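Local coordinates for aldolase (Klebsiella pneumoniae, PDB 6VOQ), which belongs to the class II aldolase and adducin family and binds a zinc ion, at residues Leu57-Leu62 with Trp66-Lys71. Numbering follows the deposited sequence.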
# COMPACT_ATOMS: atom_id res chain seq x y z
N LEU A 57 -3.02 27.10 -10.33
CA LEU A 57 -3.02 27.11 -8.87
C LEU A 57 -3.46 28.48 -8.37
O LEU A 57 -3.12 29.51 -8.95
CB LEU A 57 -1.63 26.76 -8.34
CG LEU A 57 -1.09 25.37 -8.68
CD1 LEU A 57 0.40 25.35 -8.46
CD2 LEU A 57 -1.78 24.28 -7.85
N SER A 58 -4.25 28.48 -7.31
CA SER A 58 -4.81 29.71 -6.80
C SER A 58 -3.75 30.57 -6.14
O SER A 58 -2.78 30.07 -5.55
CB SER A 58 -5.91 29.41 -5.78
OG SER A 58 -6.62 28.25 -6.15
N VAL A 59 -3.94 31.88 -6.23
CA VAL A 59 -3.17 32.84 -5.45
C VAL A 59 -4.16 33.73 -4.72
O VAL A 59 -5.04 34.33 -5.34
CB VAL A 59 -2.22 33.68 -6.32
CG1 VAL A 59 -1.52 34.71 -5.47
CG2 VAL A 59 -1.21 32.78 -7.01
N VAL A 60 -4.00 33.83 -3.40
CA VAL A 60 -4.89 34.59 -2.53
C VAL A 60 -4.03 35.34 -1.52
O VAL A 60 -2.93 34.90 -1.18
CB VAL A 60 -5.91 33.64 -1.84
CG1 VAL A 60 -5.20 32.51 -1.13
CG2 VAL A 60 -6.81 34.39 -0.89
N THR A 61 -4.50 36.51 -1.09
CA THR A 61 -3.84 37.22 0.00
C THR A 61 -4.19 36.56 1.33
O THR A 61 -5.20 35.86 1.46
CB THR A 61 -4.27 38.70 0.05
OG1 THR A 61 -5.61 38.80 0.55
CG2 THR A 61 -4.18 39.35 -1.32
N LEU A 62 -3.34 36.80 2.34
CA LEU A 62 -3.60 36.23 3.66
C LEU A 62 -4.91 36.73 4.25
O LEU A 62 -5.45 36.09 5.16
CB LEU A 62 -2.43 36.54 4.59
CG LEU A 62 -1.12 35.79 4.30
CD1 LEU A 62 -0.08 36.05 5.37
CD2 LEU A 62 -1.37 34.29 4.16
N TRP A 66 -8.94 36.90 -3.46
CA TRP A 66 -8.55 36.01 -4.55
C TRP A 66 -7.80 36.78 -5.66
O TRP A 66 -8.34 37.73 -6.22
CB TRP A 66 -9.82 35.34 -5.09
CG TRP A 66 -9.64 34.41 -6.18
CD1 TRP A 66 -8.54 33.66 -6.43
CD2 TRP A 66 -10.61 34.06 -7.18
NE1 TRP A 66 -8.74 32.88 -7.55
CE2 TRP A 66 -10.01 33.10 -8.01
CE3 TRP A 66 -11.92 34.47 -7.46
CZ2 TRP A 66 -10.67 32.55 -9.12
CZ3 TRP A 66 -12.58 33.91 -8.56
CH2 TRP A 66 -11.94 32.96 -9.37
N ILE A 67 -6.57 36.36 -5.97
CA ILE A 67 -5.66 37.13 -6.83
C ILE A 67 -5.43 36.55 -8.21
O ILE A 67 -5.48 37.29 -9.19
CB ILE A 67 -4.29 37.34 -6.15
CG1 ILE A 67 -4.50 37.86 -4.73
CG2 ILE A 67 -3.45 38.39 -6.93
CD1 ILE A 67 -5.08 39.20 -4.70
N SER A 68 -5.14 35.24 -8.32
CA SER A 68 -4.98 34.65 -9.64
C SER A 68 -5.41 33.18 -9.55
O SER A 68 -5.62 32.63 -8.46
CB SER A 68 -3.58 34.92 -10.17
OG SER A 68 -2.58 34.42 -9.35
N GLY A 69 -5.61 32.54 -10.71
CA GLY A 69 -5.80 31.12 -10.75
C GLY A 69 -7.24 30.74 -10.50
O GLY A 69 -8.14 31.57 -10.42
N ASP A 70 -7.47 29.43 -10.38
CA ASP A 70 -8.81 28.98 -10.03
C ASP A 70 -9.14 29.41 -8.61
O ASP A 70 -8.26 29.73 -7.82
CB ASP A 70 -8.93 27.46 -10.12
CG ASP A 70 -8.69 26.92 -11.51
OD1 ASP A 70 -8.74 27.69 -12.50
OD2 ASP A 70 -8.47 25.69 -11.61
N LYS A 71 -10.44 29.39 -8.29
CA LYS A 71 -10.85 29.77 -6.95
C LYS A 71 -10.18 28.83 -5.96
O LYS A 71 -10.06 27.63 -6.22
CB LYS A 71 -12.38 29.74 -6.80
CG LYS A 71 -12.91 30.29 -5.45
CD LYS A 71 -12.94 31.83 -5.40
CE LYS A 71 -13.14 32.37 -3.96
NZ LYS A 71 -14.56 32.76 -3.68
O HOH W 1 -2.51 31.91 -10.21
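Val59 sits opposite both Ile67 and Ser68, and its carbonyl oxygen is shared between them: Val59 O accepts from Ile67 N at 2.6 Å and from Ser68 N at 3.1 Å. Two residues facing one make this a classic beta bulge in the hairpin of strands 58-60 and 66-68, and the register slips by one before Val60 pairs with Trp66. Val59 N returns a bond to Ser68 O, with an N-H...O angle of 162°.

The side chains of Val59 and Ser68 lie on the same face of the sheet. Ser68 OG, held between its own backbone N and carbonyl carbon (chi1 58°), lies against the valine at 3.1 Å from Val59 CB, and a water joins the same hydroxyl to Leu57 O. Ile67 lies obliquely to Val59, its CB 3.9 Å from Val59 CG1. With CG1 anti to the carbonyl carbon (chi1 -49°), the isoleucine extends its CD1 to 3.5 Å from Thr61 CG2, the two side chains meeting nearly at right angles.

Beyond strand 66-68, Asp70 O accepts from Ser58 OG at 2.8 Å, while the Asp70 carboxylate forms a salt bridge with Arg56. Strand 66-68 is outermost in this chain's sheet; on the other side of strand 58-60 lies strand 40-42, where Val59 touches Leu41, and Val59 also touches Arg8 of helix 4-20. Main-chain groups thus supply most of the polar grip, the doubly engaged Val59 carbonyl fixing the bulge, while apolar side-chain contact is confined to small patches beside it.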